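Local coordinates for protein beta-phenylalanine aminotransferase (Variovorax paradoxus, PDB 4AO9) that probably catalyses the pyridoxal-5'-phosphate-dependent transfer of the amino group of beta-phenylalanine to a keto acid, as a class-III aminotransferase, at residues A74-W82 with G99-E107; N121-L132 with F321-Y332. All coordinates share one frame; numbering follows the deposited sequence.

Contact 1: A74-W82 with G99-E107; sequences ARGEGAALW and GVYGHSAPE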
loop_
_atom_site.group_PDB
_atom_site.type_symbol
_atom_site.label_atom_id
_atom_site.label_comp_id
_atom_site.label_asym_id
_atom_site.label_seq_id
_atom_site.Cartn_x
_atom_site.Cartn_y
_atom_site.Cartn_z
ATOM N N ALA A 74 12.468 20.744 -0.814
ATOM C CA ALA A 74 12.952 20.780 -2.199
ATOM C C ALA A 74 14.031 19.752 -2.508
ATOM O O ALA A 74 14.138 19.280 -3.637
ATOM C CB ALA A 74 13.471 22.175 -2.526
ATOM N N ARG A 75 14.839 19.411 -1.511
ATOM C CA ARG A 75 16.036 18.618 -1.748
ATOM C C ARG A 75 16.464 17.966 -0.457
ATOM O O ARG A 75 16.222 18.514 0.614
ATOM C CB ARG A 75 17.164 19.536 -2.258
ATOM C CG ARG A 75 18.372 18.820 -2.832
ATOM C CD ARG A 75 19.261 19.778 -3.633
ATOM N NE ARG A 75 20.548 20.039 -2.988
ATOM C CZ ARG A 75 20.887 21.174 -2.373
ATOM N NH1 ARG A 75 20.036 22.194 -2.291
ATOM N NH2 ARG A 75 22.092 21.289 -1.837
ATOM N N GLY A 76 17.121 16.815 -0.566
ATOM C CA GLY A 76 17.758 16.175 0.585
ATOM C C GLY A 76 19.077 15.546 0.188
ATOM O O GLY A 76 19.235 15.074 -0.943
ATOM N N GLU A 77 20.023 15.533 1.124
ATOM C CA GLU A 77 21.327 14.896 0.918
ATOM C C GLU A 77 21.848 14.458 2.271
ATOM O O GLU A 77 21.904 15.262 3.189
ATOM C CB GLU A 77 22.313 15.881 0.286
ATOM C CG GLU A 77 23.631 15.236 -0.111
ATOM C CD GLU A 77 24.614 16.219 -0.705
ATOM O OE1 GLU A 77 24.189 17.316 -1.141
ATOM O OE2 GLU A 77 25.818 15.886 -0.739
ATOM N N GLY A 78 22.214 13.189 2.402
ATOM C CA GLY A 78 22.613 12.667 3.714
ATOM C C GLY A 78 21.499 12.913 4.715
ATOM O O GLY A 78 20.339 12.609 4.439
ATOM N N ALA A 79 21.837 13.485 5.867
ATOM C CA ALA A 79 20.841 13.854 6.870
ATOM C C ALA A 79 20.512 15.354 6.831
ATOM O O ALA A 79 20.117 15.937 7.844
ATOM C CB ALA A 79 21.301 13.412 8.273
ATOM N N ALA A 80 20.666 15.968 5.654
ATOM C CA ALA A 80 20.284 17.368 5.442
ATOM C C ALA A 80 19.072 17.499 4.522
ATOM O O ALA A 80 18.906 16.715 3.570
ATOM C CB ALA A 80 21.455 18.164 4.880
ATOM N N LEU A 81 18.216 18.470 4.834
ATOM C CA LEU A 81 17.065 18.817 3.998
ATOM C C LEU A 81 17.060 20.310 3.714
ATOM O O LEU A 81 17.438 21.112 4.572
ATOM C CB LEU A 81 15.739 18.418 4.681
ATOM C CG LEU A 81 15.459 16.918 4.827
ATOM C CD1 LEU A 81 14.293 16.676 5.771
ATOM C CD2 LEU A 81 15.187 16.276 3.472
ATOM N N TRP A 82 16.624 20.674 2.512
ATOM C CA TRP A 82 16.439 22.077 2.137
ATOM C C TRP A 82 14.980 22.305 1.785
ATOM O O TRP A 82 14.388 21.527 1.034
ATOM C CB TRP A 82 17.276 22.445 0.916
ATOM C CG TRP A 82 18.753 22.523 1.131
ATOM C CD1 TRP A 82 19.500 23.663 1.291
ATOM C CD2 TRP A 82 19.679 21.429 1.168
ATOM N NE1 TRP A 82 20.827 23.340 1.441
ATOM C CE2 TRP A 82 20.967 21.977 1.374
ATOM C CE3 TRP A 82 19.545 20.034 1.069
ATOM C CZ2 TRP A 82 22.115 21.179 1.469
ATOM C CZ3 TRP A 82 20.685 19.241 1.161
ATOM C CH2 TRP A 82 21.958 19.819 1.358
ATOM N N GLY A 99 13.345 6.606 6.854
ATOM C CA GLY A 99 14.524 7.204 6.210
ATOM C C GLY A 99 15.833 6.994 6.958
ATOM O O GLY A 99 16.670 7.891 7.030
ATOM N N VAL A 100 16.041 5.789 7.482
ATOM C CA VAL A 100 17.216 5.519 8.312
ATOM C C VAL A 100 18.530 5.661 7.536
ATOM O O VAL A 100 19.592 5.863 8.139
ATOM C CB VAL A 100 17.114 4.134 9.027
ATOM C CG1 VAL A 100 17.422 2.968 8.068
ATOM C CG2 VAL A 100 18.019 4.092 10.262
ATOM N N TYR A 101 18.454 5.576 6.211
ATOM C CA TYR A 101 19.649 5.643 5.360
ATOM C C TYR A 101 20.001 7.067 4.962
ATOM O O TYR A 101 20.999 7.295 4.272
ATOM C CB TYR A 101 19.449 4.794 4.097
ATOM C CG TYR A 101 18.897 3.423 4.392
ATOM C CD1 TYR A 101 19.726 2.401 4.839
ATOM C CD2 TYR A 101 17.530 3.161 4.259
ATOM C CE1 TYR A 101 19.207 1.135 5.122
ATOM C CE2 TYR A 101 17.011 1.898 4.551
ATOM C CZ TYR A 101 17.858 0.903 4.972
ATOM O OH TYR A 101 17.330 -0.338 5.265
ATOM N N GLY A 102 19.183 8.022 5.397
ATOM C CA GLY A 102 19.300 9.392 4.909
ATOM C C GLY A 102 18.679 9.538 3.527
ATOM O O GLY A 102 18.027 8.620 2.999
ATOM N N HIS A 103 18.908 10.692 2.912
ATOM C CA HIS A 103 18.161 11.069 1.710
ATOM C C HIS A 103 18.820 10.741 0.384
ATOM O O HIS A 103 18.196 10.902 -0.657
ATOM C CB HIS A 103 17.790 12.552 1.796
ATOM C CG HIS A 103 17.027 12.873 3.037
ATOM N ND1 HIS A 103 15.730 12.447 3.232
ATOM C CD2 HIS A 103 17.403 13.483 4.186
ATOM C CE1 HIS A 103 15.327 12.815 4.436
ATOM N NE2 HIS A 103 16.326 13.443 5.038
ATOM N N SER A 104 20.061 10.255 0.421
ATOM C CA SER A 104 20.842 10.099 -0.807
ATOM C C SER A 104 21.886 8.996 -0.757
ATOM O O SER A 104 22.928 9.108 -1.396
ATOM C CB SER A 104 21.529 11.425 -1.162
ATOM O OG SER A 104 22.398 11.835 -0.124
ATOM N N ALA A 105 21.616 7.932 -0.014
ATOM C CA ALA A 105 22.575 6.833 0.097
ATOM C C ALA A 105 22.872 6.238 -1.283
ATOM O O ALA A 105 21.958 5.799 -1.966
ATOM C CB ALA A 105 22.038 5.764 1.051
ATOM N N PRO A 106 24.149 6.238 -1.714
ATOM C CA PRO A 106 24.443 5.696 -3.037
ATOM C C PRO A 106 24.173 4.198 -3.131
ATOM O O PRO A 106 23.843 3.707 -4.206
ATOM C CB PRO A 106 25.937 6.010 -3.236
ATOM C CG PRO A 106 26.474 6.192 -1.860
ATOM C CD PRO A 106 25.349 6.787 -1.056
ATOM N N GLU A 107 24.274 3.489 -2.010
ATOM C CA GLU A 107 24.015 2.045 -1.985
ATOM C C GLU A 107 22.577 1.746 -2.397
ATOM O O GLU A 107 22.314 0.770 -3.117
ATOM C CB GLU A 107 24.298 1.477 -0.594
ATOM C CG GLU A 107 25.777 1.512 -0.201
ATOM C CD GLU A 107 26.220 2.839 0.422
ATOM O OE1 GLU A 107 25.418 3.802 0.508
ATOM O OE2 GLU A 107 27.407 2.921 0.839
#
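The imidazole of His103 carries the methyl CD2 of Leu81 over one face, a CH-pi contact with the carbon 3.5 Å from the centroid of the His103 ring and 13° off its normal. The carbonyl oxygens of Gly78 and Ala80 approach the same ring obliquely. Leu81 suits this place because its branched end, reaching in at about a right angle to the histidine, can set a methyl over the centre of the ring. CG of His103 stands anti to the carbonyl carbon (chi1 -56°), which brings the ring against Leu81 and these two carbonyls. His103 N donates to Gly78 O at 2.8 Å, and Gly78 N donates to Ser104 OG at 2.9 Å, nearly straight at 165°, so Gly78 is held through both of its backbone polar groups. Glycine fits the type II' turn from Glu77 to Ala80, where Gly78 has positive phi, while at Gly76 a side chain would run into His103 CB. In the imidazole, NE2 is hydrogen-bonded to Asp91 OD2 and ND1 to Ile120 O of the second subunit. The hairpin is thus clasped by the loop before helix 106-117, beside strand 88-91 and at the dimer interface.

Contact 2: N121-L132 with F321-Y332; sequences NLTGHNLLEGRL and FNNNVMTMAAGY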
loop_
_atom_site.group_PDB
_atom_site.type_symbol
_atom_site.label_atom_id
_atom_site.label_comp_id
_atom_site.label_asym_id
_atom_site.label_seq_id
_atom_site.Cartn_x
_atom_site.Cartn_y
_atom_site.Cartn_z
ATOM N N ASN A 121 8.253 -4.068 -13.437
ATOM C CA ASN A 121 6.915 -4.618 -13.691
ATOM C C ASN A 121 6.987 -6.023 -14.297
ATOM O O ASN A 121 6.297 -6.334 -15.280
ATOM C CB ASN A 121 6.078 -3.671 -14.583
ATOM C CG ASN A 121 5.852 -2.285 -13.973
ATOM O OD1 ASN A 121 5.634 -1.336 -14.717
ATOM N ND2 ASN A 121 5.896 -2.164 -12.653
ATOM N N LEU A 122 7.825 -6.869 -13.693
ATOM C CA LEU A 122 8.194 -8.151 -14.290
ATOM C C LEU A 122 7.103 -9.225 -14.313
ATOM O O LEU A 122 7.255 -10.238 -14.990
ATOM C CB LEU A 122 9.489 -8.683 -13.659
ATOM C CG LEU A 122 10.756 -7.861 -13.915
ATOM C CD1 LEU A 122 11.959 -8.597 -13.318
ATOM C CD2 LEU A 122 10.963 -7.616 -15.400
ATOM N N THR A 123 6.005 -8.997 -13.596
ATOM C CA THR A 123 4.810 -9.847 -13.719
ATOM C C THR A 123 5.058 -11.326 -13.456
ATOM O O THR A 123 4.600 -12.187 -14.189
ATOM C CB THR A 123 4.109 -9.675 -15.100
ATOM O OG1 THR A 123 4.199 -8.312 -15.503
ATOM C CG2 THR A 123 2.647 -10.046 -14.995
ATOM N N GLY A 124 5.771 -11.606 -12.380
ATOM C CA GLY A 124 6.037 -12.983 -12.002
ATOM C C GLY A 124 6.862 -13.051 -10.748
ATOM O O GLY A 124 7.305 -12.024 -10.223
ATOM N N HIS A 125 7.072 -14.274 -10.273
ATOM C CA HIS A 125 8.109 -14.483 -9.271
ATOM C C HIS A 125 9.407 -13.953 -9.877
ATOM O O HIS A 125 9.591 -14.016 -11.092
ATOM C CB HIS A 125 8.216 -15.966 -8.924
ATOM C CG HIS A 125 7.101 -16.476 -8.058
ATOM N ND1 HIS A 125 7.226 -17.614 -7.285
ATOM C CD2 HIS A 125 5.853 -16.003 -7.828
ATOM C CE1 HIS A 125 6.100 -17.825 -6.628
ATOM N NE2 HIS A 125 5.252 -16.861 -6.935
ATOM N N ASN A 126 10.275 -13.376 -9.050
ATOM C CA ASN A 126 11.501 -12.770 -9.568
ATOM C C ASN A 126 12.732 -13.231 -8.795
ATOM O O ASN A 126 12.607 -14.027 -7.853
ATOM C CB ASN A 126 11.371 -11.237 -9.674
ATOM C CG ASN A 126 11.219 -10.556 -8.330
ATOM O OD1 ASN A 126 12.033 -10.742 -7.425
ATOM N ND2 ASN A 126 10.201 -9.712 -8.209
ATOM N N LEU A 127 13.901 -12.762 -9.225
ATOM C CA LEU A 127 15.177 -13.190 -8.648
ATOM C C LEU A 127 15.595 -12.432 -7.397
ATOM O O LEU A 127 16.621 -12.761 -6.805
ATOM C CB LEU A 127 16.293 -13.095 -9.695
ATOM C CG LEU A 127 16.205 -14.026 -10.907
ATOM C CD1 LEU A 127 17.225 -13.612 -11.939
ATOM C CD2 LEU A 127 16.401 -15.480 -10.490
ATOM N N LEU A 128 14.817 -11.427 -6.992
ATOM C CA LEU A 128 15.198 -10.560 -5.875
ATOM C C LEU A 128 14.355 -10.734 -4.617
ATOM O O LEU A 128 14.851 -10.530 -3.500
ATOM C CB LEU A 128 15.175 -9.090 -6.311
ATOM C CG LEU A 128 16.138 -8.682 -7.435
ATOM C CD1 LEU A 128 16.218 -7.162 -7.546
ATOM C CD2 LEU A 128 17.538 -9.299 -7.285
ATOM N N GLU A 129 13.082 -11.084 -4.783
ATOM C CA GLU A 129 12.177 -11.211 -3.634
ATOM C C GLU A 129 12.647 -12.272 -2.625
ATOM O O GLU A 129 12.522 -12.073 -1.419
ATOM C CB GLU A 129 10.735 -11.477 -4.109
ATOM C CG GLU A 129 10.590 -12.759 -4.916
ATOM C CD GLU A 129 9.207 -13.021 -5.453
ATOM O OE1 GLU A 129 8.213 -12.471 -4.923
ATOM O OE2 GLU A 129 9.137 -13.846 -6.388
ATOM N N GLY A 130 13.173 -13.387 -3.130
ATOM C CA GLY A 130 13.601 -14.490 -2.271
ATOM C C GLY A 130 14.799 -14.134 -1.414
ATOM O O GLY A 130 14.874 -14.539 -0.250
ATOM N N ARG A 131 15.716 -13.345 -1.978
ATOM C CA ARG A 131 16.909 -12.879 -1.254
ATOM C C ARG A 131 16.502 -12.020 -0.061
ATOM O O ARG A 131 17.023 -12.169 1.049
ATOM C CB ARG A 131 17.807 -12.035 -2.171
ATOM C CG ARG A 131 18.230 -12.699 -3.471
ATOM C CD ARG A 131 19.265 -11.829 -4.165
ATOM N NE ARG A 131 20.539 -11.834 -3.446
ATOM C CZ ARG A 131 21.570 -11.042 -3.729
ATOM N NH1 ARG A 131 21.484 -10.158 -4.716
ATOM N NH2 ARG A 131 22.691 -11.134 -3.019
ATOM N N LEU A 132 15.554 -11.117 -0.285
ATOM C CA LEU A 132 15.123 -10.235 0.784
ATOM C C LEU A 132 14.297 -11.004 1.814
ATOM O O LEU A 132 14.471 -10.788 3.016
ATOM C CB LEU A 132 14.352 -9.028 0.233
ATOM C CG LEU A 132 13.845 -8.019 1.273
ATOM C CD1 LEU A 132 14.995 -7.470 2.163
ATOM C CD2 LEU A 132 13.062 -6.863 0.618
ATOM N N PHE A 321 1.989 -4.397 -6.425
ATOM C CA PHE A 321 3.375 -3.973 -6.284
ATOM C C PHE A 321 4.166 -4.726 -5.209
ATOM O O PHE A 321 5.322 -4.382 -4.946
ATOM C CB PHE A 321 3.463 -2.438 -6.151
ATOM C CG PHE A 321 2.891 -1.704 -7.335
ATOM C CD1 PHE A 321 3.612 -1.610 -8.526
ATOM C CD2 PHE A 321 1.617 -1.128 -7.259
ATOM C CE1 PHE A 321 3.078 -0.942 -9.641
ATOM C CE2 PHE A 321 1.075 -0.456 -8.368
ATOM C CZ PHE A 321 1.810 -0.371 -9.551
ATOM N N ASN A 322 3.571 -5.776 -4.642
ATOM C CA ASN A 322 4.139 -6.414 -3.436
ATOM C C ASN A 322 5.579 -6.858 -3.573
ATOM O O ASN A 322 6.371 -6.691 -2.635
ATOM C CB ASN A 322 3.305 -7.617 -2.992
ATOM C CG ASN A 322 1.864 -7.264 -2.733
ATOM O OD1 ASN A 322 1.313 -6.364 -3.359
ATOM N ND2 ASN A 322 1.238 -7.990 -1.831
ATOM N N ASN A 323 5.920 -7.431 -4.727
ATOM C CA ASN A 323 7.251 -8.009 -4.921
ATOM C C ASN A 323 8.082 -7.218 -5.922
ATOM O O ASN A 323 9.019 -7.746 -6.525
ATOM C CB ASN A 323 7.130 -9.488 -5.332
ATOM C CG ASN A 323 6.632 -9.676 -6.760
ATOM O OD1 ASN A 323 5.962 -8.809 -7.322
ATOM N ND2 ASN A 323 6.957 -10.822 -7.353
ATOM N N ASN A 324 7.781 -5.928 -6.073
ATOM C CA ASN A 324 8.418 -5.155 -7.134
ATOM C C ASN A 324 9.930 -5.130 -6.977
ATOM O O ASN A 324 10.437 -5.027 -5.861
ATOM C CB ASN A 324 7.826 -3.751 -7.221
ATOM C CG ASN A 324 8.381 -2.821 -6.191
ATOM O OD1 ASN A 324 9.468 -2.250 -6.360
ATOM N ND2 ASN A 324 7.625 -2.633 -5.106
ATOM N N VAL A 325 10.644 -5.236 -8.096
ATOM C CA VAL A 325 12.091 -5.404 -8.041
ATOM C C VAL A 325 12.840 -4.236 -7.431
ATOM O O VAL A 325 13.916 -4.422 -6.865
ATOM C CB VAL A 325 12.716 -5.747 -9.420
ATOM C CG1 VAL A 325 12.289 -7.121 -9.876
ATOM C CG2 VAL A 325 12.403 -4.674 -10.457
ATOM N N MET A 326 12.285 -3.029 -7.536
ATOM C CA MET A 326 12.982 -1.873 -6.973
ATOM C C MET A 326 13.004 -1.916 -5.447
ATOM O O MET A 326 14.052 -1.726 -4.836
ATOM C CB MET A 326 12.362 -0.584 -7.503
ATOM C CG MET A 326 12.634 -0.410 -9.000
ATOM S SD MET A 326 11.580 0.828 -9.750
ATOM C CE MET A 326 12.271 2.316 -9.021
ATOM N N THR A 327 11.851 -2.181 -4.843
ATOM C CA THR A 327 11.773 -2.390 -3.393
ATOM C C THR A 327 12.638 -3.566 -2.941
ATOM O O THR A 327 13.369 -3.456 -1.960
ATOM C CB THR A 327 10.315 -2.608 -2.927
ATOM O OG1 THR A 327 9.551 -1.423 -3.225
ATOM C CG2 THR A 327 10.238 -2.912 -1.417
ATOM N N MET A 328 12.563 -4.683 -3.654
ATOM C CA MET A 328 13.331 -5.872 -3.268
ATOM C C MET A 328 14.832 -5.577 -3.307
ATOM O O MET A 328 15.570 -5.981 -2.406
ATOM C CB MET A 328 13.005 -7.070 -4.167
ATOM C CG MET A 328 11.527 -7.503 -4.185
ATOM S SD MET A 328 10.814 -8.103 -2.639
ATOM C CE MET A 328 10.006 -6.636 -1.995
ATOM N N ALA A 329 15.275 -4.866 -4.342
ATOM C CA ALA A 329 16.686 -4.504 -4.473
ATOM C C ALA A 329 17.105 -3.504 -3.395
ATOM O O ALA A 329 18.150 -3.673 -2.750
ATOM C CB ALA A 329 16.953 -3.941 -5.865
ATOM N N ALA A 330 16.297 -2.469 -3.186
ATOM C CA ALA A 330 16.659 -1.414 -2.236
ATOM C C ALA A 330 16.692 -1.952 -0.814
ATOM O O ALA A 330 17.605 -1.640 -0.040
ATOM C CB ALA A 330 15.684 -0.246 -2.327
ATOM N N GLY A 331 15.701 -2.766 -0.467
ATOM C CA GLY A 331 15.643 -3.345 0.867
ATOM C C GLY A 331 16.865 -4.192 1.165
ATOM O O GLY A 331 17.480 -4.057 2.227
ATOM N N TYR A 332 17.219 -5.071 0.230
ATOM C CA TYR A 332 18.357 -5.951 0.442
ATOM C C TYR A 332 19.665 -5.164 0.548
ATOM O O TYR A 332 20.479 -5.437 1.439
ATOM C CB TYR A 332 18.434 -6.999 -0.670
ATOM C CG TYR A 332 19.505 -8.033 -0.449
ATOM C CD1 TYR A 332 19.237 -9.183 0.283
ATOM C CD2 TYR A 332 20.783 -7.858 -0.979
ATOM C CE1 TYR A 332 20.213 -10.138 0.497
ATOM C CE2 TYR A 332 21.774 -8.806 -0.765
ATOM C CZ TYR A 332 21.476 -9.942 -0.029
ATOM O OH TYR A 332 22.454 -10.891 0.177
HETATM O O HOH W 1 8.949 -5.621 -10.763
HETATM O O HOH W 2 5.725 -9.124 -10.362
HETATM O O HOH W 3 16.730 -8.530 -3.067
#
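Asn126 ND2 donates to Asn323 O at 2.8 Å where two helix N-termini meet, Asn126 and Glu129 forming a capping box ahead of helix 129-139. From CB the chain of Asn126 turns so that CG sits between the backbone N and the carbonyl carbon (chi1 65°), 3.9 Å from Val325 CG1. OD1 accepts from Leu128 N and Glu129 N, the latter in the carbonyl plane; in return Asn126 N donates to Glu129 OE2 from above the carboxylate plane. An amide suits the site because it accepts and donates at once; a leucine here would probably leave the N-H groups of Leu128 and Glu129 without their cap and Asn323 O without its donor. Asn323 ND2 in turn bonds to Gly124 O and to Glu129 OE1, which it meets from above the carboxylate plane at 3.2 Å, while Arg61 of the second subunit holds its OD1. Leu128 CB packs on Met328 CB at 3.7 Å, the flexible thioether of Met328 bending so that SD lies 3.5 Å from Glu129 CA. Farther along, the Arg131 guanidinium leans over the Tyr332 ring in an off-centre cation-pi contact, CZ 4.2 Å from the centroid, planes 40° apart. Between the helices, water 3 donates to Leu128 O and to Met328 O, 2.8 Å from the former.

Overall arrangement
From the N terminus, the chain first makes the hairpin 74-82, then strand 88-91, and returns at 99-107, so contact 1 closes a short loop. Helix 106-117 then carries it to 121-132, where contact 2 opens; this much longer loop takes in all seven strands of the large sheet before 321-332 closes it. The two contacts are in series and neither nest nor cross. Their centres lie about 23 Å apart, yet helix 106-117 links them, since it starts at the end of segment 99-107 and packs against helix 325-337 of contact 2. Contact 1 ties the small four-stranded sheet to the loop that leads into that helix; contact 2 joins two helix starts near strand 145-149, with Phe321 close to a bound pyridoxal-5'-phosphate. Both touch the second subunit.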